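Local coordinates for protein transcriptional activator of comK gene (PDB 2HQB) that probably binds a small ligand at the cell surface as a membrane lipoprotein of the BMP (PnrA-like) substrate-binding family, and probably activates the comK gene, at residues A[109-114]-A[252-257]; A[260-265]-A[275-280]; A[139-144]-A[156-161]; A[118-123]-A[206-211]. All blocks are in the same frame, centred on the assembly; numbering follows the deposited sequence.

Contact 1 (A[109-114]-A[252-257]); sequences GYAMGY and YYDFQD
Asp254 OD2 is hydrogen-bonded to the hydroxyl of Tyr284 on helix 271-286, and the carboxylate lies against the methyl of Ala111. OD1 of Asp254 has a weaker hold, a bond of 2.6 Å from the next backbone amide, Phe255 N, bent to 139° at the hydrogen. With CG anti to the backbone N (chi1 -158°), the carboxylate is carried across to helix 110-122. There Ala111 CB sits 3.6 Å from OD1 and 3.7 Å from OD2 of Asp254, a methyl against a carboxylate whose firmer bond goes to Tyr284.

The same methyl also touches the aromatic neighbour, with Ala111 CB 3.6 Å from Phe255 CD1. Phe255 presents a ring edge to the first turn of the helix: Met112 N lies in the ring plane, 3.4 Å from Phe255 CE1. Met112 (selenomethionine) touches that edge at its root, CB being 3.8 Å from Phe255 CE1, and its extended chain then runs off toward Glu140. Ile281, Ile285 and Val260 also touch Phe255, and Phe115 meets its ring edge-to-face.

No hydrogen bond crosses between the segments. One segment starts helix 110-122 just after strand 102-107, and the other leaves strand 249-253 for strand 260-262, so two chain crossings between the lobes meet here, as in the hinge region of type I periplasmic-binding-protein folds.

Contact 2 (A[260-265]-A[275-280]); sequences VSLGEF and EQITDA
Ile277 projects from helix 271-286 between two side chains of the facing segment, Leu262 and Phe265, and uses a different branch for each. With chi1 at -56°, CG2 lies anti to the backbone N and is turned to Leu262, while CG1 lies beside the backbone N and carries CD1 to Phe265. The short arm goes to the strand: Ile277 CG2 rests 3.7 Å from Leu262 CD1, where the two side chains cross at about a right angle and meet through single methyls. The long arm goes to the aromatic residue, with Ile277 CD1 at the ring edge, close to the ring plane and 4.3 Å from Phe265 CE2. One face of the Phe265 ring is approached from its own side of the contact by Gly263 O, 4.0 Å above the plane and displaced toward the rim.

Helix 110-122 closes in beside this group, Val119 touching both Ile277 and Phe265 and Met118 touching Ile277. Leu262 also leans on Ile281, one turn further along the helix from Ile277.

Strand 260-262, an edge strand of the mixed sheet paired antiparallel with 222-228, is thus joined to its helix by methyl-methyl and methyl-aromatic packing. No hydrogen bond or charge pair crosses between these two segments, so the attachment here probably rests on apolar packing.

Contact 3 (A[139-144]-A[156-161]); sequences PEVEGF and AFVRYV
Val141 is where helix 139-150 meets Val158 and Tyr160 of strand 155-160, inside a beta-alpha-beta unit formed by strand 128-133, this helix and this edge strand. The first turn of the helix is closed by Gly143 N bonding to Pro139 O at 3.2 Å. Glu140 looks another way, its OE1 making a weak hydrogen bond to the hydroxyl of Tyr210.

Next comes Val141, which carries the contact almost alone and does so with one methyl. Placing CG1 anti to the backbone N (chi1 -175°) aims that branch at the strand. Val141 CG1 lies 3.5 Å from Val158 CG1, the two side chains meeting at a slant, and it also lies 3.9 Å from Val158 CG2. Tyr160 arrives from the direction opposite to Val141 and brings its phenol oxygen to the same methyl, OH to Val141 CG1 being 3.3 Å, with the methyl oblique to the ring. Further along, Phe144 points to the sheet as well, but its ring stacks on Tyr186 and packs on Val129 and Val131 of strand 128-133.

One residue past Val158, Arg159 folds back on the strand: its NE bonds to Val158 O at 2.8 Å and 167°, the oxygen lying in the guanidinium plane while NE stands well out of the carbonyl plane.

Contact 4 (A[118-123]-A[206-211]); sequences MVAASM and FAIGYV
Met123, a selenomethionine, brings its terminal methyl up to the CE1-CZ side of the Phe206 ring, with CE 3.5 Å from Phe206 CE1 and 4.1 Å from Phe206 CZ. This is the end of helix 110-122 packing against strand 206-211, an inner strand of the mixed sheet in an alpha/beta lobe of the periplasmic-binding-protein type. Met123 is the first residue to leave helical geometry, yet its amide still closes the last turn, Met123 N bonding to Val119 O at 2.9 Å. Bends at chi2 and chi3 (-55° and -71°) fold its chain so that the methyl, rather than the selenium, makes the contact, oblique to the ring.

The backbone of the same residue joins in. Met123 O lies in the plane of the Phe206 ring at its edge, 3.7 Å from CD1, so the aromatic ring is met by one residue through both its side chain and its carbonyl. Leu223 of strand 222-228 touches both Met123 and Phe206, and Val268 and Pro270 flank Met123 from the loop before helix 271-286.

One turn back the helix comes close with a small residue, Ala120, whose CA is 7.0 Å from that of Ile208. Phe144 of helix 139-150 also packs on this alanine. Ile208 points at the helix and puts CG1 4.2 Å from Ala120 CB.

In the fold
Helix 110-122 ties the set together: its start makes contact 1 and its end contact 4, their centres 16 Å apart. Contacts 2, 3 and 4 all reach the mixed six-stranded sheet, contact 3 at edge strand 155-160, contact 2 at the other edge strand 260-262, and contact 4 at strand 206-211 between them. Along the chain, contact 3 is nested inside contact 4, which is nested inside contact 1; contact 2 follows. Contacts 2 and 4 lie 11 Å apart, centre to centre, and touch where helices 110-122 and 271-286 pack together. Contact 1 stands where the chain passes between this sheet and the parallel one, consistent with a two-lobed binding protein.

Contact 1 (A[109-114]-A[252-257])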
loop_
_atom_site.group_PDB
_atom_site.type_symbol
_atom_site.label_atom_id
_atom_site.label_comp_id
_atom_site.label_asym_id
_atom_site.label_seq_id
_atom_site.Cartn_x
_atom_site.Cartn_y
_atom_site.Cartn_z
ATOM N N GLY A 109 -1.522 -3.113 -7.401
ATOM C CA GLY A 109 -2.231 -1.841 -7.361
ATOM C C GLY A 109 -3.412 -1.504 -8.265
ATOM O O GLY A 109 -4.331 -0.812 -7.832
ATOM N N TYR A 110 -3.397 -1.961 -9.515
ATOM C CA TYR A 110 -4.487 -1.664 -10.449
ATOM C C TYR A 110 -5.893 -1.930 -9.893
ATOM O O TYR A 110 -6.729 -1.026 -9.873
ATOM C CB TYR A 110 -4.294 -2.458 -11.733
ATOM C CG TYR A 110 -5.276 -2.119 -12.835
ATOM C CD1 TYR A 110 -5.063 -1.033 -13.702
ATOM C CD2 TYR A 110 -6.438 -2.871 -12.996
ATOM C CE1 TYR A 110 -6.001 -0.713 -14.700
ATOM C CE2 TYR A 110 -7.374 -2.560 -13.978
ATOM C CZ TYR A 110 -7.160 -1.490 -14.812
ATOM O OH TYR A 110 -8.156 -1.176 -15.690
ATOM N N ALA A 111 -6.157 -3.157 -9.439
ATOM C CA ALA A 111 -7.476 -3.507 -8.901
ATOM C C ALA A 111 -8.042 -2.487 -7.941
ATOM O O ALA A 111 -9.037 -1.819 -8.228
ATOM C CB ALA A 111 -7.426 -4.848 -8.203
HETATM N N MSE A 112 -7.404 -2.367 -6.785
HETATM C CA MSE A 112 -7.888 -1.441 -5.776
HETATM C C MSE A 112 -8.152 -0.053 -6.319
HETATM O O MSE A 112 -9.078 0.603 -5.883
HETATM C CB MSE A 112 -6.905 -1.362 -4.601
HETATM C CG MSE A 112 -5.727 -0.400 -4.770
HETATM SE SE MSE A 112 -4.458 -0.527 -3.244
HETATM C CE MSE A 112 -3.158 0.747 -3.890
ATOM N N GLY A 113 -7.352 0.399 -7.272
ATOM C CA GLY A 113 -7.554 1.730 -7.806
ATOM C C GLY A 113 -8.817 1.819 -8.629
ATOM O O GLY A 113 -9.531 2.822 -8.616
ATOM N N TYR A 114 -9.084 0.738 -9.346
ATOM C CA TYR A 114 -10.238 0.648 -10.192
ATOM C C TYR A 114 -11.482 0.790 -9.330
ATOM O O TYR A 114 -12.217 1.774 -9.431
ATOM C CB TYR A 114 -10.188 -0.691 -10.898
ATOM C CG TYR A 114 -11.142 -0.844 -12.054
ATOM C CD1 TYR A 114 -10.845 -0.316 -13.313
ATOM C CD2 TYR A 114 -12.329 -1.545 -11.895
ATOM C CE1 TYR A 114 -11.707 -0.490 -14.376
ATOM C CE2 TYR A 114 -13.191 -1.722 -12.945
ATOM C CZ TYR A 114 -12.881 -1.201 -14.180
ATOM O OH TYR A 114 -13.749 -1.447 -15.214
ATOM N N TYR A 252 3.538 -11.657 -5.482
ATOM C CA TYR A 252 2.582 -10.562 -5.675
ATOM C C TYR A 252 1.251 -10.789 -4.996
ATOM O O TYR A 252 0.665 -11.850 -5.154
ATOM C CB TYR A 252 2.361 -10.320 -7.158
ATOM C CG TYR A 252 3.550 -9.672 -7.796
ATOM C CD1 TYR A 252 4.690 -10.425 -8.134
ATOM C CD2 TYR A 252 3.586 -8.282 -7.974
ATOM C CE1 TYR A 252 5.851 -9.799 -8.632
ATOM C CE2 TYR A 252 4.730 -7.647 -8.465
ATOM C CZ TYR A 252 5.866 -8.403 -8.790
ATOM O OH TYR A 252 7.010 -7.747 -9.230
ATOM N N TYR A 253 0.768 -9.788 -4.252
ATOM C CA TYR A 253 -0.495 -9.913 -3.521
ATOM C C TYR A 253 -1.557 -8.914 -3.951
ATOM O O TYR A 253 -1.242 -7.772 -4.282
ATOM C CB TYR A 253 -0.209 -9.796 -2.033
ATOM C CG TYR A 253 0.825 -10.795 -1.574
ATOM C CD1 TYR A 253 2.163 -10.668 -1.936
ATOM C CD2 TYR A 253 0.464 -11.872 -0.799
ATOM C CE1 TYR A 253 3.107 -11.602 -1.528
ATOM C CE2 TYR A 253 1.393 -12.802 -0.386
ATOM C CZ TYR A 253 2.709 -12.669 -0.750
ATOM O OH TYR A 253 3.599 -13.634 -0.340
ATOM N N ASP A 254 -2.817 -9.343 -3.941
ATOM C CA ASP A 254 -3.916 -8.484 -4.398
ATOM C C ASP A 254 -5.183 -8.839 -3.653
ATOM O O ASP A 254 -5.118 -9.470 -2.598
ATOM C CB ASP A 254 -4.138 -8.704 -5.895
ATOM C CG ASP A 254 -4.835 -7.555 -6.569
ATOM O OD1 ASP A 254 -5.373 -6.683 -5.862
ATOM O OD2 ASP A 254 -4.853 -7.537 -7.820
ATOM N N PHE A 255 -6.339 -8.450 -4.192
ATOM C CA PHE A 255 -7.622 -8.754 -3.534
ATOM C C PHE A 255 -7.855 -10.238 -3.282
ATOM O O PHE A 255 -8.473 -10.617 -2.299
ATOM C CB PHE A 255 -8.787 -8.237 -4.352
ATOM C CG PHE A 255 -9.145 -6.800 -4.077
ATOM C CD1 PHE A 255 -8.690 -5.781 -4.910
ATOM C CD2 PHE A 255 -10.044 -6.478 -3.065
ATOM C CE1 PHE A 255 -9.138 -4.471 -4.752
ATOM C CE2 PHE A 255 -10.492 -5.165 -2.905
ATOM C CZ PHE A 255 -10.042 -4.164 -3.753
ATOM N N GLN A 256 -7.357 -11.071 -4.184
ATOM C CA GLN A 256 -7.514 -12.515 -4.073
ATOM C C GLN A 256 -6.717 -13.103 -2.901
ATOM O O GLN A 256 -7.136 -14.078 -2.297
ATOM C CB GLN A 256 -7.074 -13.176 -5.379
ATOM C CG GLN A 256 -7.341 -12.338 -6.638
ATOM C CD GLN A 256 -6.060 -11.770 -7.246
ATOM O OE1 GLN A 256 -5.051 -12.466 -7.330
ATOM N NE2 GLN A 256 -6.100 -10.513 -7.680
ATOM N N ASP A 257 -5.577 -12.510 -2.565
ATOM C CA ASP A 257 -4.763 -13.029 -1.474
ATOM C C ASP A 257 -5.236 -12.542 -0.113
ATOM O O ASP A 257 -4.706 -12.963 0.907
ATOM C CB ASP A 257 -3.295 -12.661 -1.679
ATOM C CG ASP A 257 -2.817 -12.903 -3.115
ATOM O OD1 ASP A 257 -1.585 -12.939 -3.334
ATOM O OD2 ASP A 257 -3.660 -13.044 -4.031
#

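Contact 2 (A[260-265]-A[275-280])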
loop_
_atom_site.group_PDB
_atom_site.type_symbol
_atom_site.label_atom_id
_atom_site.label_comp_id
_atom_site.label_asym_id
_atom_site.label_seq_id
_atom_site.Cartn_x
_atom_site.Cartn_y
_atom_site.Cartn_z
ATOM N N VAL A 260 -5.542 -6.988 0.458
ATOM C CA VAL A 260 -5.865 -5.772 -0.279
ATOM C C VAL A 260 -7.365 -5.652 -0.249
ATOM O O VAL A 260 -8.076 -6.631 -0.483
ATOM C CB VAL A 260 -5.437 -5.819 -1.730
ATOM C CG1 VAL A 260 -6.057 -4.663 -2.475
ATOM C CG2 VAL A 260 -3.937 -5.730 -1.823
ATOM N N SER A 261 -7.852 -4.453 0.029
ATOM C CA SER A 261 -9.284 -4.247 0.104
ATOM C C SER A 261 -9.735 -2.798 -0.095
ATOM O O SER A 261 -8.981 -1.947 -0.581
ATOM C CB SER A 261 -9.749 -4.725 1.469
ATOM O OG SER A 261 -9.044 -4.026 2.477
ATOM N N LEU A 262 -10.987 -2.542 0.274
ATOM C CA LEU A 262 -11.550 -1.209 0.223
ATOM C C LEU A 262 -11.899 -0.877 1.664
ATOM O O LEU A 262 -12.212 -1.773 2.446
ATOM C CB LEU A 262 -12.816 -1.156 -0.629
ATOM C CG LEU A 262 -12.674 -1.028 -2.136
ATOM C CD1 LEU A 262 -13.956 -0.461 -2.659
ATOM C CD2 LEU A 262 -11.561 -0.101 -2.503
ATOM N N GLY A 263 -11.844 0.408 2.005
ATOM C CA GLY A 263 -12.146 0.832 3.355
ATOM C C GLY A 263 -13.627 1.004 3.619
ATOM O O GLY A 263 -14.429 1.054 2.679
ATOM N N GLU A 264 -13.994 1.121 4.894
ATOM C CA GLU A 264 -15.391 1.260 5.225
ATOM C C GLU A 264 -15.937 2.431 4.467
ATOM O O GLU A 264 -15.390 3.534 4.533
ATOM C CB GLU A 264 -15.597 1.440 6.731
ATOM C CG GLU A 264 -15.316 2.816 7.290
ATOM C CD GLU A 264 -15.746 2.931 8.752
ATOM O OE1 GLU A 264 -15.273 2.120 9.586
ATOM O OE2 GLU A 264 -16.556 3.833 9.067
ATOM N N PHE A 265 -17.009 2.180 3.725
ATOM C CA PHE A 265 -17.627 3.229 2.930
ATOM C C PHE A 265 -18.169 4.294 3.826
ATOM O O PHE A 265 -18.419 4.057 5.000
ATOM C CB PHE A 265 -18.764 2.677 2.078
ATOM C CG PHE A 265 -18.312 1.741 0.997
ATOM C CD1 PHE A 265 -18.164 0.396 1.243
ATOM C CD2 PHE A 265 -18.009 2.219 -0.271
ATOM C CE1 PHE A 265 -17.715 -0.462 0.232
ATOM C CE2 PHE A 265 -17.563 1.371 -1.280
ATOM C CZ PHE A 265 -17.417 0.041 -1.033
ATOM N N GLU A 275 -22.907 -2.104 -2.943
ATOM C CA GLU A 275 -23.303 -3.423 -3.460
ATOM C C GLU A 275 -22.671 -3.704 -4.811
ATOM O O GLU A 275 -22.090 -4.756 -5.018
ATOM C CB GLU A 275 -24.829 -3.510 -3.600
ATOM C CG GLU A 275 -25.630 -3.022 -2.384
ATOM C CD GLU A 275 -27.132 -2.870 -2.681
ATOM O OE1 GLU A 275 -27.485 -2.126 -3.631
ATOM O OE2 GLU A 275 -27.958 -3.489 -1.962
ATOM N N GLN A 276 -22.781 -2.746 -5.720
ATOM C CA GLN A 276 -22.226 -2.898 -7.051
ATOM C C GLN A 276 -20.744 -3.284 -7.045
ATOM O O GLN A 276 -20.340 -4.255 -7.711
ATOM C CB GLN A 276 -22.423 -1.610 -7.833
ATOM C CG GLN A 276 -22.076 -1.779 -9.278
ATOM C CD GLN A 276 -22.628 -0.662 -10.100
ATOM O OE1 GLN A 276 -23.332 0.205 -9.580
ATOM N NE2 GLN A 276 -22.325 -0.666 -11.394
ATOM N N ILE A 277 -19.958 -2.514 -6.282
ATOM C CA ILE A 277 -18.514 -2.701 -6.113
ATOM C C ILE A 277 -18.207 -3.959 -5.314
ATOM O O ILE A 277 -17.414 -4.811 -5.737
ATOM C CB ILE A 277 -17.923 -1.513 -5.363
ATOM C CG1 ILE A 277 -18.267 -0.245 -6.123
ATOM C CG2 ILE A 277 -16.416 -1.679 -5.177
ATOM C CD1 ILE A 277 -17.691 0.967 -5.522
ATOM N N THR A 278 -18.832 -4.059 -4.148
ATOM C CA THR A 278 -18.644 -5.209 -3.292
ATOM C C THR A 278 -18.809 -6.456 -4.162
ATOM O O THR A 278 -18.129 -7.473 -3.962
ATOM C CB THR A 278 -19.670 -5.208 -2.154
ATOM O OG1 THR A 278 -19.965 -3.857 -1.769
ATOM C CG2 THR A 278 -19.094 -5.925 -0.938
ATOM N N ASP A 279 -19.692 -6.360 -5.155
ATOM C CA ASP A 279 -19.926 -7.471 -6.078
ATOM C C ASP A 279 -18.851 -7.547 -7.161
ATOM O O ASP A 279 -18.396 -8.645 -7.517
ATOM C CB ASP A 279 -21.311 -7.362 -6.719
ATOM C CG ASP A 279 -22.431 -7.600 -5.717
ATOM O OD1 ASP A 279 -22.136 -8.207 -4.662
ATOM O OD2 ASP A 279 -23.591 -7.196 -5.985
ATOM N N ALA A 280 -18.438 -6.392 -7.680
ATOM C CA ALA A 280 -17.389 -6.362 -8.700
ATOM C C ALA A 280 -16.117 -6.960 -8.104
ATOM O O ALA A 280 -15.410 -7.737 -8.760
ATOM C CB ALA A 280 -17.131 -4.937 -9.152
#

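Contact 3 (A[139-144]-A[156-161])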
loop_
_atom_site.group_PDB
_atom_site.type_symbol
_atom_site.label_atom_id
_atom_site.label_comp_id
_atom_site.label_asym_id
_atom_site.label_seq_id
_atom_site.Cartn_x
_atom_site.Cartn_y
_atom_site.Cartn_z
ATOM N N PRO A 139 0.334 1.693 -10.561
ATOM C CA PRO A 139 -0.821 0.969 -11.085
ATOM C C PRO A 139 -2.127 1.633 -10.706
ATOM O O PRO A 139 -2.966 1.854 -11.573
ATOM C CB PRO A 139 -0.658 -0.402 -10.456
ATOM C CG PRO A 139 0.782 -0.582 -10.552
ATOM C CD PRO A 139 1.296 0.735 -9.997
ATOM N N GLU A 140 -2.291 1.947 -9.418
ATOM C CA GLU A 140 -3.490 2.617 -8.912
ATOM C C GLU A 140 -3.961 3.760 -9.834
ATOM O O GLU A 140 -5.169 4.003 -9.965
ATOM C CB GLU A 140 -3.225 3.226 -7.530
ATOM C CG GLU A 140 -2.223 2.477 -6.638
ATOM C CD GLU A 140 -0.776 2.981 -6.741
ATOM O OE1 GLU A 140 -0.569 4.216 -6.768
ATOM O OE2 GLU A 140 0.157 2.138 -6.767
ATOM N N VAL A 141 -3.017 4.474 -10.456
ATOM C CA VAL A 141 -3.415 5.573 -11.316
ATOM C C VAL A 141 -4.281 5.077 -12.489
ATOM O O VAL A 141 -5.313 5.676 -12.778
ATOM C CB VAL A 141 -2.190 6.378 -11.844
ATOM C CG1 VAL A 141 -2.651 7.608 -12.639
ATOM C CG2 VAL A 141 -1.345 6.828 -10.692
ATOM N N GLU A 142 -3.881 3.987 -13.147
ATOM C CA GLU A 142 -4.653 3.458 -14.284
ATOM C C GLU A 142 -5.984 2.915 -13.805
ATOM O O GLU A 142 -7.053 3.373 -14.196
ATOM C CB GLU A 142 -3.909 2.327 -15.024
ATOM C CG GLU A 142 -2.708 2.745 -15.891
ATOM C CD GLU A 142 -1.340 2.701 -15.149
ATOM O OE1 GLU A 142 -1.165 3.399 -14.112
ATOM O OE2 GLU A 142 -0.433 1.963 -15.622
ATOM N N GLY A 143 -5.905 1.921 -12.950
ATOM C CA GLY A 143 -7.106 1.327 -12.430
ATOM C C GLY A 143 -8.081 2.356 -11.936
ATOM O O GLY A 143 -9.266 2.100 -11.965
ATOM N N PHE A 144 -7.603 3.513 -11.493
ATOM C CA PHE A 144 -8.506 4.542 -10.978
ATOM C C PHE A 144 -9.313 5.166 -12.096
ATOM O O PHE A 144 -10.517 5.267 -12.011
ATOM C CB PHE A 144 -7.738 5.651 -10.266
ATOM C CG PHE A 144 -8.626 6.635 -9.561
ATOM C CD1 PHE A 144 -9.093 6.371 -8.267
ATOM C CD2 PHE A 144 -8.982 7.845 -10.181
ATOM C CE1 PHE A 144 -9.912 7.314 -7.573
ATOM C CE2 PHE A 144 -9.795 8.799 -9.511
ATOM C CZ PHE A 144 -10.259 8.528 -8.194
ATOM N N ALA A 156 -11.367 11.958 -16.019
ATOM C CA ALA A 156 -10.373 11.819 -14.950
ATOM C C ALA A 156 -9.144 12.722 -15.093
ATOM O O ALA A 156 -8.567 12.836 -16.155
ATOM C CB ALA A 156 -9.935 10.363 -14.848
ATOM N N PHE A 157 -8.754 13.371 -14.007
ATOM C CA PHE A 157 -7.583 14.227 -14.041
ATOM C C PHE A 157 -6.460 13.628 -13.217
ATOM O O PHE A 157 -6.621 13.367 -12.029
ATOM C CB PHE A 157 -7.895 15.603 -13.483
ATOM C CG PHE A 157 -8.797 16.393 -14.333
ATOM C CD1 PHE A 157 -10.092 15.959 -14.578
ATOM C CD2 PHE A 157 -8.380 17.602 -14.857
ATOM C CE1 PHE A 157 -10.969 16.730 -15.332
ATOM C CE2 PHE A 157 -9.250 18.379 -15.615
ATOM C CZ PHE A 157 -10.545 17.949 -15.852
ATOM N N VAL A 158 -5.316 13.432 -13.857
ATOM C CA VAL A 158 -4.150 12.877 -13.197
ATOM C C VAL A 158 -3.041 13.897 -13.185
ATOM O O VAL A 158 -2.647 14.387 -14.227
ATOM C CB VAL A 158 -3.635 11.641 -13.923
ATOM C CG1 VAL A 158 -2.432 11.095 -13.207
ATOM C CG2 VAL A 158 -4.719 10.596 -13.991
ATOM N N ARG A 159 -2.573 14.229 -11.987
ATOM C CA ARG A 159 -1.458 15.157 -11.784
ATOM C C ARG A 159 -0.397 14.368 -11.025
ATOM O O ARG A 159 -0.709 13.592 -10.129
ATOM C CB ARG A 159 -1.872 16.382 -10.957
ATOM C CG ARG A 159 -2.809 17.347 -11.670
ATOM C CD ARG A 159 -2.282 17.724 -13.043
ATOM N NE ARG A 159 -3.086 17.134 -14.108
ATOM C CZ ARG A 159 -3.896 17.831 -14.899
ATOM N NH1 ARG A 159 -4.015 19.150 -14.752
ATOM N NH2 ARG A 159 -4.588 17.213 -15.842
ATOM N N TYR A 160 0.857 14.570 -11.390
ATOM C CA TYR A 160 1.958 13.870 -10.749
ATOM C C TYR A 160 2.775 14.786 -9.846
ATOM O O TYR A 160 3.167 15.869 -10.250
ATOM C CB TYR A 160 2.876 13.238 -11.827
ATOM C CG TYR A 160 2.210 12.062 -12.535
ATOM C CD1 TYR A 160 1.821 12.131 -13.887
ATOM C CD2 TYR A 160 1.863 10.923 -11.814
ATOM C CE1 TYR A 160 1.097 11.114 -14.480
ATOM C CE2 TYR A 160 1.146 9.909 -12.390
ATOM C CZ TYR A 160 0.752 10.004 -13.720
ATOM O OH TYR A 160 -0.039 8.982 -14.213
ATOM N N VAL A 161 3.009 14.367 -8.605
ATOM C CA VAL A 161 3.868 15.145 -7.708
ATOM C C VAL A 161 5.263 14.624 -8.013
ATOM O O VAL A 161 5.451 13.456 -8.393
ATOM C CB VAL A 161 3.653 14.826 -6.254
ATOM C CG1 VAL A 161 4.573 15.675 -5.426
ATOM C CG2 VAL A 161 2.246 15.019 -5.887
#

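Contact 4 (A[118-123]-A[206-211])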
loop_
_atom_site.group_PDB
_atom_site.type_symbol
_atom_site.label_atom_id
_atom_site.label_comp_id
_atom_site.label_asym_id
_atom_site.label_seq_id
_atom_site.Cartn_x
_atom_site.Cartn_y
_atom_site.Cartn_z
HETATM N N MSE A 118 -14.433 3.615 -9.033
HETATM C CA MSE A 118 -15.872 3.515 -9.304
HETATM C C MSE A 118 -16.609 4.377 -8.273
HETATM O O MSE A 118 -17.427 5.237 -8.633
HETATM C CB MSE A 118 -16.380 2.074 -9.225
HETATM C CG MSE A 118 -16.100 1.217 -10.456
HETATM SE SE MSE A 118 -16.296 -0.730 -10.061
HETATM C CE MSE A 118 -18.213 -0.803 -9.656
ATOM N N VAL A 119 -16.306 4.158 -6.993
ATOM C CA VAL A 119 -16.927 4.934 -5.928
ATOM C C VAL A 119 -16.664 6.414 -6.214
ATOM O O VAL A 119 -17.566 7.247 -6.187
ATOM C CB VAL A 119 -16.322 4.623 -4.539
ATOM C CG1 VAL A 119 -17.138 5.322 -3.478
ATOM C CG2 VAL A 119 -16.270 3.144 -4.271
ATOM N N ALA A 120 -15.412 6.738 -6.481
ATOM C CA ALA A 120 -15.039 8.115 -6.754
ATOM C C ALA A 120 -16.006 8.781 -7.730
ATOM O O ALA A 120 -16.635 9.782 -7.402
ATOM C CB ALA A 120 -13.619 8.160 -7.303
ATOM N N ALA A 121 -16.115 8.216 -8.925
ATOM C CA ALA A 121 -16.986 8.754 -9.965
ATOM C C ALA A 121 -18.450 8.736 -9.543
ATOM O O ALA A 121 -19.152 9.748 -9.641
ATOM C CB ALA A 121 -16.817 7.969 -11.211
ATOM N N SER A 122 -18.920 7.588 -9.076
ATOM C CA SER A 122 -20.298 7.490 -8.631
ATOM C C SER A 122 -20.650 8.631 -7.687
ATOM O O SER A 122 -21.743 9.150 -7.709
ATOM C CB SER A 122 -20.533 6.159 -7.913
ATOM O OG SER A 122 -20.844 6.362 -6.541
HETATM N N MSE A 123 -19.710 9.032 -6.855
HETATM C CA MSE A 123 -19.981 10.088 -5.898
HETATM C C MSE A 123 -19.640 11.467 -6.393
HETATM O O MSE A 123 -19.523 12.406 -5.599
HETATM C CB MSE A 123 -19.219 9.806 -4.607
HETATM C CG MSE A 123 -19.782 8.639 -3.856
HETATM SE SE MSE A 123 -21.664 8.987 -3.569
HETATM C CE MSE A 123 -21.479 10.402 -2.251
ATOM N N PHE A 206 -14.799 15.420 -1.689
ATOM C CA PHE A 206 -14.660 14.008 -1.306
ATOM C C PHE A 206 -13.287 13.426 -1.656
ATOM O O PHE A 206 -12.690 13.768 -2.669
ATOM C CB PHE A 206 -15.731 13.168 -2.009
ATOM C CG PHE A 206 -17.101 13.337 -1.435
ATOM C CD1 PHE A 206 -18.227 13.181 -2.232
ATOM C CD2 PHE A 206 -17.272 13.613 -0.085
ATOM C CE1 PHE A 206 -19.499 13.293 -1.693
ATOM C CE2 PHE A 206 -18.545 13.724 0.461
ATOM C CZ PHE A 206 -19.656 13.562 -0.352
ATOM N N ALA A 207 -12.774 12.543 -0.814
ATOM C CA ALA A 207 -11.498 11.944 -1.140
ATOM C C ALA A 207 -11.573 10.428 -1.040
ATOM O O ALA A 207 -12.559 9.885 -0.543
ATOM C CB ALA A 207 -10.435 12.477 -0.222
ATOM N N ILE A 208 -10.551 9.755 -1.570
ATOM C CA ILE A 208 -10.434 8.291 -1.465
ATOM C C ILE A 208 -9.175 8.007 -0.623
ATOM O O ILE A 208 -8.090 8.511 -0.936
ATOM C CB ILE A 208 -10.251 7.572 -2.839
ATOM C CG1 ILE A 208 -11.475 7.782 -3.736
ATOM C CG2 ILE A 208 -10.072 6.073 -2.609
ATOM C CD1 ILE A 208 -12.753 7.311 -3.129
ATOM N N GLY A 209 -9.325 7.227 0.449
ATOM C CA GLY A 209 -8.185 6.890 1.290
ATOM C C GLY A 209 -7.070 6.116 0.576
ATOM O O GLY A 209 -7.310 5.360 -0.373
ATOM N N TYR A 210 -5.842 6.289 1.052
ATOM C CA TYR A 210 -4.691 5.626 0.457
ATOM C C TYR A 210 -3.897 4.738 1.419
ATOM O O TYR A 210 -3.413 5.212 2.442
ATOM C CB TYR A 210 -3.736 6.669 -0.132
ATOM C CG TYR A 210 -2.706 6.060 -1.040
ATOM C CD1 TYR A 210 -3.103 5.431 -2.238
ATOM C CD2 TYR A 210 -1.340 6.094 -0.715
ATOM C CE1 TYR A 210 -2.180 4.855 -3.095
ATOM C CE2 TYR A 210 -0.388 5.507 -1.570
ATOM C CZ TYR A 210 -0.827 4.884 -2.768
ATOM O OH TYR A 210 0.070 4.270 -3.626
ATOM N N VAL A 211 -3.749 3.464 1.059
ATOM C CA VAL A 211 -2.991 2.477 1.834
ATOM C C VAL A 211 -3.494 2.223 3.247
ATOM O O VAL A 211 -3.153 1.216 3.836
ATOM C CB VAL A 211 -1.491 2.847 1.861
ATOM C CG1 VAL A 211 -0.714 1.852 2.634
ATOM C CG2 VAL A 211 -0.945 2.889 0.424
#